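Local coordinates for Slr0280 protein (Synechocystis sp., PDB 5H3K), which is of unknown function but contains a domain of the phosphodiester glycosidase (NAGPA) family and may therefore remove sugars from phosphodiester-linked conjugates, at residues V286-G291 with L565-A570; A529-I534 with V545-R550; Q282-N287 with V295-I300. All blocks are in the same frame, centred on the assembly; numbering follows the deposited sequence.

Interaction 1 of 3, residues V286-G291 with L565-A570; sequences VNISGG and LQQLGA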
loop_
_atom_site.group_PDB
_atom_site.type_symbol
_atom_site.label_atom_id
_atom_site.label_comp_id
_atom_site.label_asym_id
_atom_site.label_seq_id
_atom_site.Cartn_x
_atom_site.Cartn_y
_atom_site.Cartn_z
ATOM N N VAL A 286 -17.894 -9.429 1.247
ATOM C CA VAL A 286 -17.668 -10.818 1.624
ATOM C C VAL A 286 -18.469 -11.147 2.884
ATOM O O VAL A 286 -18.346 -10.468 3.911
ATOM C CB VAL A 286 -16.174 -11.121 1.833
ATOM C CG1 VAL A 286 -15.984 -12.568 2.261
ATOM C CG2 VAL A 286 -15.384 -10.835 0.552
ATOM N N ASN A 287 -19.304 -12.179 2.793
ATOM C CA ASN A 287 -20.137 -12.587 3.916
ATOM C C ASN A 287 -19.533 -13.746 4.674
ATOM O O ASN A 287 -19.214 -14.778 4.081
ATOM C CB ASN A 287 -21.530 -12.989 3.424
ATOM C CG ASN A 287 -22.243 -11.860 2.715
ATOM O OD1 ASN A 287 -22.393 -10.770 3.262
ATOM N ND2 ASN A 287 -22.677 -12.113 1.480
ATOM N N ILE A 288 -19.345 -13.561 5.975
ATOM C CA ILE A 288 -18.991 -14.665 6.855
ATOM C C ILE A 288 -20.001 -14.698 7.988
ATOM O O ILE A 288 -20.943 -13.909 8.008
ATOM C CB ILE A 288 -17.559 -14.530 7.421
ATOM C CG1 ILE A 288 -17.385 -13.177 8.107
ATOM C CG2 ILE A 288 -16.529 -14.697 6.313
ATOM C CD1 ILE A 288 -16.059 -13.041 8.825
ATOM N N SER A 289 -19.806 -15.608 8.935
ATOM C CA SER A 289 -20.701 -15.701 10.081
ATOM C C SER A 289 -20.781 -14.369 10.832
ATOM O O SER A 289 -21.871 -13.914 11.194
ATOM C CB SER A 289 -20.233 -16.820 11.017
ATOM O OG SER A 289 -21.105 -16.930 12.122
ATOM N N GLY A 290 -19.629 -13.732 11.032
ATOM C CA GLY A 290 -19.550 -12.482 11.783
ATOM C C GLY A 290 -20.151 -11.223 11.161
ATOM O O GLY A 290 -20.315 -10.205 11.851
ATOM N N GLY A 291 -20.479 -11.275 9.872
ATOM C CA GLY A 291 -21.049 -10.128 9.189
ATOM C C GLY A 291 -20.615 -9.975 7.744
ATOM O O GLY A 291 -19.972 -10.859 7.179
ATOM N N LEU A 565 -10.516 -14.481 3.813
ATOM C CA LEU A 565 -9.534 -14.874 2.802
ATOM C C LEU A 565 -9.859 -16.245 2.217
ATOM O O LEU A 565 -9.689 -16.468 1.024
ATOM C CB LEU A 565 -8.117 -14.876 3.399
ATOM C CG LEU A 565 -7.606 -13.475 3.779
ATOM C CD1 LEU A 565 -6.437 -13.575 4.737
ATOM C CD2 LEU A 565 -7.240 -12.654 2.547
ATOM N N GLN A 566 -10.327 -17.159 3.061
ATOM C CA GLN A 566 -10.789 -18.456 2.574
ATOM C C GLN A 566 -11.940 -18.274 1.581
ATOM O O GLN A 566 -11.957 -18.903 0.522
ATOM C CB GLN A 566 -11.211 -19.336 3.752
ATOM C CG GLN A 566 -11.650 -20.728 3.368
ATOM C CD GLN A 566 -11.972 -21.576 4.583
ATOM O OE1 GLN A 566 -12.689 -21.141 5.490
ATOM N NE2 GLN A 566 -11.429 -22.786 4.617
ATOM N N GLN A 567 -12.885 -17.399 1.911
ATOM C CA GLN A 567 -13.984 -17.046 1.002
ATOM C C GLN A 567 -13.511 -16.454 -0.334
ATOM O O GLN A 567 -14.160 -16.621 -1.371
ATOM C CB GLN A 567 -14.935 -16.065 1.692
ATOM C CG GLN A 567 -15.987 -16.734 2.548
ATOM C CD GLN A 567 -16.970 -17.519 1.699
ATOM O OE1 GLN A 567 -17.735 -16.942 0.921
ATOM N NE2 GLN A 567 -16.934 -18.839 1.822
ATOM N N LEU A 568 -12.382 -15.755 -0.306
ATOM C CA LEU A 568 -11.823 -15.151 -1.508
ATOM C C LEU A 568 -11.060 -16.148 -2.365
ATOM O O LEU A 568 -10.613 -15.814 -3.463
ATOM C CB LEU A 568 -10.893 -13.999 -1.136
ATOM C CG LEU A 568 -11.595 -12.782 -0.557
ATOM C CD1 LEU A 568 -10.568 -11.778 -0.029
ATOM C CD2 LEU A 568 -12.466 -12.154 -1.625
ATOM N N GLY A 569 -10.900 -17.364 -1.858
ATOM C CA GLY A 569 -10.259 -18.428 -2.613
ATOM C C GLY A 569 -8.786 -18.597 -2.296
ATOM O O GLY A 569 -8.038 -19.211 -3.064
ATOM N N ALA A 570 -8.350 -18.064 -1.160
ATOM C CA ALA A 570 -6.938 -18.168 -0.800
ATOM C C ALA A 570 -6.561 -19.605 -0.445
ATOM O O ALA A 570 -7.226 -20.230 0.375
ATOM C CB ALA A 570 -6.616 -17.237 0.360
#

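Interaction 2 of 3, residues A529-I534 with V545-R550; sequences ASRSAI and VASHNR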
loop_
_atom_site.group_PDB
_atom_site.type_symbol
_atom_site.label_atom_id
_atom_site.label_comp_id
_atom_site.label_asym_id
_atom_site.label_seq_id
_atom_site.Cartn_x
_atom_site.Cartn_y
_atom_site.Cartn_z
ATOM N N ALA A 529 -9.968 -4.910 13.712
ATOM C CA ALA A 529 -9.268 -3.841 12.997
ATOM C C ALA A 529 -9.340 -3.964 11.482
ATOM O O ALA A 529 -9.720 -5.016 10.960
ATOM C CB ALA A 529 -7.790 -3.802 13.440
ATOM N N SER A 530 -8.947 -2.892 10.788
ATOM C CA SER A 530 -8.650 -2.973 9.360
ATOM C C SER A 530 -7.560 -4.024 9.191
ATOM O O SER A 530 -6.711 -4.192 10.074
ATOM C CB SER A 530 -8.161 -1.629 8.815
ATOM O OG SER A 530 -9.159 -0.629 8.991
ATOM N N ARG A 531 -7.599 -4.752 8.078
ATOM C CA ARG A 531 -6.599 -5.793 7.798
ATOM C C ARG A 531 -6.037 -5.735 6.374
ATOM O O ARG A 531 -6.717 -5.308 5.430
ATOM C CB ARG A 531 -7.185 -7.191 8.044
ATOM C CG ARG A 531 -7.816 -7.396 9.425
ATOM C CD ARG A 531 -6.755 -7.498 10.536
ATOM N NE ARG A 531 -7.429 -7.660 11.821
ATOM C CZ ARG A 531 -6.826 -7.694 13.003
ATOM N NH1 ARG A 531 -5.503 -7.599 13.091
ATOM N NH2 ARG A 531 -7.566 -7.829 14.104
ATOM N N SER A 532 -4.782 -6.152 6.242
ATOM C CA SER A 532 -4.137 -6.313 4.938
ATOM C C SER A 532 -3.625 -7.742 4.832
ATOM O O SER A 532 -3.245 -8.351 5.832
ATOM C CB SER A 532 -2.953 -5.344 4.774
ATOM O OG SER A 532 -3.391 -3.998 4.742
ATOM N N ALA A 533 -3.609 -8.292 3.623
ATOM C CA ALA A 533 -3.030 -9.614 3.424
ATOM C C ALA A 533 -2.447 -9.752 2.040
ATOM O O ALA A 533 -2.817 -9.019 1.111
ATOM C CB ALA A 533 -4.069 -10.735 3.684
ATOM N N ILE A 534 -1.529 -10.704 1.911
ATOM C CA ILE A 534 -1.112 -11.191 0.607
ATOM C C ILE A 534 -1.390 -12.688 0.563
ATOM O O ILE A 534 -1.083 -13.418 1.518
ATOM C CB ILE A 534 0.368 -10.876 0.272
ATOM C CG1 ILE A 534 0.723 -11.438 -1.111
ATOM C CG2 ILE A 534 1.319 -11.407 1.362
ATOM C CD1 ILE A 534 1.981 -10.847 -1.681
ATOM N N VAL A 545 -5.055 -7.875 -0.483
ATOM C CA VAL A 545 -6.379 -7.712 0.130
ATOM C C VAL A 545 -6.391 -6.649 1.226
ATOM O O VAL A 545 -5.535 -6.663 2.110
ATOM C CB VAL A 545 -6.822 -9.042 0.791
ATOM C CG1 VAL A 545 -8.237 -8.910 1.373
ATOM C CG2 VAL A 545 -6.742 -10.188 -0.205
ATOM N N ALA A 546 -7.355 -5.733 1.163
ATOM C CA ALA A 546 -7.572 -4.734 2.218
ATOM C C ALA A 546 -9.032 -4.771 2.651
ATOM O O ALA A 546 -9.932 -4.640 1.809
ATOM C CB ALA A 546 -7.213 -3.316 1.714
ATOM N N SER A 547 -9.268 -4.942 3.948
ATOM C CA SER A 547 -10.619 -4.943 4.505
ATOM C C SER A 547 -10.729 -3.913 5.618
ATOM O O SER A 547 -9.768 -3.647 6.337
ATOM C CB SER A 547 -11.006 -6.324 5.032
ATOM O OG SER A 547 -10.237 -6.656 6.173
ATOM N N HIS A 548 -11.909 -3.331 5.779
ATOM C CA HIS A 548 -12.095 -2.393 6.887
ATOM C C HIS A 548 -13.250 -2.828 7.780
ATOM O O HIS A 548 -13.286 -3.990 8.190
ATOM C CB HIS A 548 -12.168 -0.955 6.363
ATOM C CG HIS A 548 -10.898 -0.527 5.680
ATOM N ND1 HIS A 548 -9.793 -0.107 6.385
ATOM C CD2 HIS A 548 -10.552 -0.505 4.373
ATOM C CE1 HIS A 548 -8.816 0.181 5.534
ATOM N NE2 HIS A 548 -9.247 -0.052 4.311
ATOM N N ASN A 549 -14.170 -1.932 8.117
ATOM C CA ASN A 549 -15.261 -2.311 9.020
ATOM C C ASN A 549 -16.318 -3.114 8.298
ATOM O O ASN A 549 -16.616 -2.846 7.123
ATOM C CB ASN A 549 -15.929 -1.067 9.619
ATOM C CG ASN A 549 -15.023 -0.329 10.582
ATOM O OD1 ASN A 549 -15.167 -0.442 11.798
ATOM N ND2 ASN A 549 -14.080 0.430 10.042
ATOM N N ARG A 550 -16.893 -4.092 8.989
ATOM C CA ARG A 550 -18.051 -4.793 8.451
ATOM C C ARG A 550 -19.227 -3.818 8.432
ATOM O O ARG A 550 -19.232 -2.807 9.159
ATOM C CB ARG A 550 -18.380 -6.040 9.278
ATOM C CG ARG A 550 -19.126 -5.758 10.591
ATOM C CD ARG A 550 -18.987 -6.919 11.568
ATOM N NE ARG A 550 -17.630 -7.009 12.122
ATOM C CZ ARG A 550 -17.114 -8.099 12.690
ATOM N NH1 ARG A 550 -15.873 -8.078 13.160
ATOM N NH2 ARG A 550 -17.829 -9.212 12.782
HETATM O O HOH W 1 -11.241 -5.674 8.538
#

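Interaction 3 of 3, residues Q282-N287 with V295-I300; sequences QQRFVN and VTTVTI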
loop_
_atom_site.group_PDB
_atom_site.type_symbol
_atom_site.label_atom_id
_atom_site.label_comp_id
_atom_site.label_asym_id
_atom_site.label_seq_id
_atom_site.Cartn_x
_atom_site.Cartn_y
_atom_site.Cartn_z
ATOM N N GLN A 282 -10.907 -5.543 -7.858
ATOM C CA GLN A 282 -12.298 -5.802 -7.497
ATOM C C GLN A 282 -12.666 -5.149 -6.192
ATOM O O GLN A 282 -11.841 -5.060 -5.279
ATOM C CB GLN A 282 -12.585 -7.310 -7.407
ATOM C CG GLN A 282 -12.405 -8.037 -8.724
ATOM C CD GLN A 282 -12.337 -9.542 -8.561
ATOM O OE1 GLN A 282 -11.256 -10.144 -8.601
ATOM N NE2 GLN A 282 -13.491 -10.160 -8.384
ATOM N N GLN A 283 -13.911 -4.680 -6.122
ATOM C CA GLN A 283 -14.517 -4.252 -4.866
ATOM C C GLN A 283 -15.713 -5.179 -4.643
ATOM O O GLN A 283 -16.548 -5.333 -5.534
ATOM C CB GLN A 283 -14.947 -2.784 -4.933
ATOM C CG GLN A 283 -15.552 -2.258 -3.644
ATOM C CD GLN A 283 -14.559 -2.259 -2.493
ATOM O OE1 GLN A 283 -13.374 -1.942 -2.683
ATOM N NE2 GLN A 283 -15.030 -2.627 -1.288
ATOM N N ARG A 284 -15.773 -5.814 -3.477
ATOM C CA ARG A 284 -16.754 -6.866 -3.199
ATOM C C ARG A 284 -17.249 -6.774 -1.771
ATOM O O ARG A 284 -16.599 -6.164 -0.917
ATOM C CB ARG A 284 -16.098 -8.246 -3.357
ATOM C CG ARG A 284 -16.007 -8.772 -4.775
ATOM C CD ARG A 284 -15.269 -10.105 -4.804
ATOM N NE ARG A 284 -13.818 -9.934 -4.710
ATOM C CZ ARG A 284 -12.946 -10.910 -4.916
ATOM N NH1 ARG A 284 -11.644 -10.675 -4.820
ATOM N NH2 ARG A 284 -13.390 -12.121 -5.223
ATOM N N PHE A 285 -18.398 -7.396 -1.507
ATOM C CA PHE A 285 -18.832 -7.659 -0.137
ATOM C C PHE A 285 -18.600 -9.132 0.162
ATOM O O PHE A 285 -19.041 -9.995 -0.595
ATOM C CB PHE A 285 -20.314 -7.322 0.055
ATOM C CG PHE A 285 -20.622 -5.850 -0.036
ATOM C CD1 PHE A 285 -20.498 -5.034 1.076
ATOM C CD2 PHE A 285 -21.039 -5.286 -1.238
ATOM C CE1 PHE A 285 -20.782 -3.670 0.995
ATOM C CE2 PHE A 285 -21.328 -3.925 -1.328
ATOM C CZ PHE A 285 -21.193 -3.117 -0.206
ATOM N N VAL A 286 -17.894 -9.429 1.247
ATOM C CA VAL A 286 -17.668 -10.818 1.624
ATOM C C VAL A 286 -18.469 -11.147 2.884
ATOM O O VAL A 286 -18.346 -10.468 3.911
ATOM C CB VAL A 286 -16.174 -11.121 1.833
ATOM C CG1 VAL A 286 -15.984 -12.568 2.261
ATOM C CG2 VAL A 286 -15.384 -10.835 0.552
ATOM N N ASN A 287 -19.304 -12.179 2.793
ATOM C CA ASN A 287 -20.137 -12.587 3.916
ATOM C C ASN A 287 -19.533 -13.746 4.674
ATOM O O ASN A 287 -19.214 -14.778 4.081
ATOM C CB ASN A 287 -21.530 -12.989 3.424
ATOM C CG ASN A 287 -22.243 -11.860 2.715
ATOM O OD1 ASN A 287 -22.393 -10.770 3.262
ATOM N ND2 ASN A 287 -22.677 -12.113 1.480
ATOM N N VAL A 295 -14.621 -5.525 0.864
ATOM C CA VAL A 295 -13.212 -5.865 0.678
ATOM C C VAL A 295 -12.681 -5.390 -0.676
ATOM O O VAL A 295 -13.331 -5.564 -1.716
ATOM C CB VAL A 295 -12.977 -7.396 0.818
ATOM C CG1 VAL A 295 -11.547 -7.766 0.473
ATOM C CG2 VAL A 295 -13.300 -7.868 2.235
ATOM N N THR A 296 -11.499 -4.776 -0.666
ATOM C CA THR A 296 -10.830 -4.374 -1.890
ATOM C C THR A 296 -9.690 -5.334 -2.202
ATOM O O THR A 296 -8.864 -5.651 -1.329
ATOM C CB THR A 296 -10.220 -2.970 -1.765
ATOM O OG1 THR A 296 -11.165 -2.080 -1.160
ATOM C CG2 THR A 296 -9.831 -2.447 -3.136
ATOM N N THR A 297 -9.643 -5.816 -3.440
ATOM C CA THR A 297 -8.566 -6.710 -3.846
ATOM C C THR A 297 -7.945 -6.279 -5.159
ATOM O O THR A 297 -8.600 -5.676 -6.019
ATOM C CB THR A 297 -9.036 -8.169 -3.998
ATOM O OG1 THR A 297 -10.063 -8.241 -4.998
ATOM C CG2 THR A 297 -9.566 -8.718 -2.679
ATOM N N VAL A 298 -6.676 -6.618 -5.322
ATOM C CA VAL A 298 -6.053 -6.567 -6.633
ATOM C C VAL A 298 -5.418 -7.920 -6.836
ATOM O O VAL A 298 -4.662 -8.397 -5.983
ATOM C CB VAL A 298 -5.014 -5.466 -6.756
ATOM C CG1 VAL A 298 -4.366 -5.529 -8.121
ATOM C CG2 VAL A 298 -5.662 -4.099 -6.526
ATOM N N THR A 299 -5.763 -8.556 -7.949
ATOM C CA THR A 299 -5.289 -9.902 -8.226
ATOM C C THR A 299 -4.296 -9.839 -9.377
ATOM O O THR A 299 -4.556 -9.218 -10.413
ATOM C CB THR A 299 -6.452 -10.862 -8.556
ATOM O OG1 THR A 299 -7.327 -10.964 -7.420
ATOM C CG2 THR A 299 -5.912 -12.252 -8.897
ATOM N N ILE A 300 -3.146 -10.466 -9.187
ATOM C CA ILE A 300 -2.040 -10.324 -10.117
ATOM C C ILE A 300 -1.569 -11.706 -10.536
ATOM O O ILE A 300 -1.307 -12.553 -9.683
ATOM C CB ILE A 300 -0.843 -9.593 -9.456
ATOM C CG1 ILE A 300 -1.221 -8.171 -9.019
ATOM C CG2 ILE A 300 0.352 -9.562 -10.394
ATOM C CD1 ILE A 300 -1.345 -8.014 -7.501
HETATM O O HOH W 2 -9.104 -8.782 -7.488
HETATM O O HOH W 3 -12.654 -7.610 -3.667
HETATM O O HOH W 4 -13.310 -1.888 1.121
#

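Interaction 1 of 3, residues V286-G291 with L565-A570
Asn287 O lies above the plane of the Gln567 carboxamide, well displaced from the centre of that face; both oxygens are acceptors, no hydrogen bond joins them, and Gln567 OE1 is 4.1 Å away. The aliphatic CG of Gln567 comes equally close to that carbonyl oxygen. The contact sets the end of helix 558-567, closed by a Schellman motif at Gly569, against the last residues of strand 279-288, just before the turn of its hairpin with strand 291-300. Positive phi at Gly569 (96°) lets the chain leave the helix, and the bond from Ala570 N to Leu565 O, 3.0 Å, ties the turn back into it. On the hairpin side a type I turn runs from Ile288 to Gly291, and Gly290 O accepts a hydrogen bond from Arg550.

Val286 and Gln567 carry most of the contact. With CG1 anti to the backbone N (chi1 178°), the two methyls of Val286 serve different partners. CG1 lies alongside the start of the Gln567 chain, 3.7 Å from Gln567 CB. Leu568 meets the other branch at about a right angle, where Val286 CG2 packs 3.9 Å from Leu568 CD2.

Interaction 2 of 3, residues A529-I534 with V545-R550
Backbone hydrogen bonds join Arg531 to Ser547 and Ala533 to Val545, two hydrogen-bonded pairs of an antiparallel hairpin formed by strands 531-536 and 542-547. Arg531 N donates to Ser547 O at 3.0 Å, and the return bond from Ser547 N to Arg531 O is nearly straight, at 167°. Ser532 and Ala546 form the non-hydrogen-bonded pair between them. Weaker CA-H...O contacts fill in the pattern, as between Ser532 CA and Val545 O, 3.2 Å.

Apolar contact is modest: Ala533 CB sits 4.3 Å from Val545 CB, on the face that packs against helix 558-567, where Phe561 touches Arg531, Ala533 and Ser547. The head of Arg531 leads away from the partner strand; its NE bonds to Ala556 O, and Ala529 CB lies over the centre of one guanidinium face.

Polar side chains bond across the pair where strand 531-536 begins and 542-547 ends. Ser530 OG meets His548 ND1 at the ring edge, close to the ring plane, in a 2.7 Å hydrogen bond. His548 NE2 is bonded to Asp592. A water accepts from Ser547 OG at 2.8 Å and donates to Ala529 O and His548 O, bridging the two strand ends; Ser547 OG faces it from a position between its own backbone N and carbonyl carbon (chi1 68°).

The chemistry implies a regular, backbone-held core that passes into a polar end, where hydrogen bonds at both ring nitrogens are likely to fix the rotation of the imidazole.

Interaction 3 of 3, residues Q282-N287 with V295-I300
Thr296 OG1 donates to Gln283 OE1 at 2.7 Å, in the plane of the carboxamide and on a lone pair of its oxygen. Gln283 reaches there because its chain bends at chi2 (64°), turning the amide toward the partner strand, beside Thr296. On the other face Arg284 NH1 donates to Thr297 OG1 at 2.9 Å, the hydroxyl tilted 16° from the guanidinium plane. Gln282 NE2 lies 3.5 Å above the centre of one face of that guanidinium, and Val286 CG2 packs on Val295 CG2.

Waters form the next shell. One donates to Gln282 OE1 and accepts from the hydroxyls of Thr297 and Thr299; a second accepts from Arg284 NE at 2.8 Å and donates to Val295 O and to Thr297 OG1, which three bonds grip. A third links Gln283 NE2 to Thr296 OG1. A leucine in place of Gln283 would probably leave the buried Thr296 hydroxyl without its acceptor and the bridging water short of a partner.

Behind them, paired backbone bonds set the register: Gln282 with Thr297, and Arg284 with Val295. Gln283 and Thr296 make the non-hydrogen-bonded pair between, on the opposite face. This alternation marks an antiparallel beta hairpin within a larger antiparallel sheet.

All three contacts belong to one antiparallel sheet and the helix lying against it. Interactions 2 and 3 are buried contacts within two hairpins whose strands 542-547 and 291-300 are neighbours, joined by Ala546 N to Thr296 O and by valine packing between Val545 and Val295. Interaction 1 is the surface contact: it shares Val286 and Asn287 with interaction 3 but relies on van der Waals contact without hydrogen bonds across it. Its Leu568 extends inward to Arg284, Val295 and Val545, while Leu565 reaches Val545 and Ala533, so the helix end touches both hairpins. Interaction 3 is richer in side-chain and water-mediated bonds, whereas interaction 2 concentrates them where strand 531-536 begins and 542-547 ends.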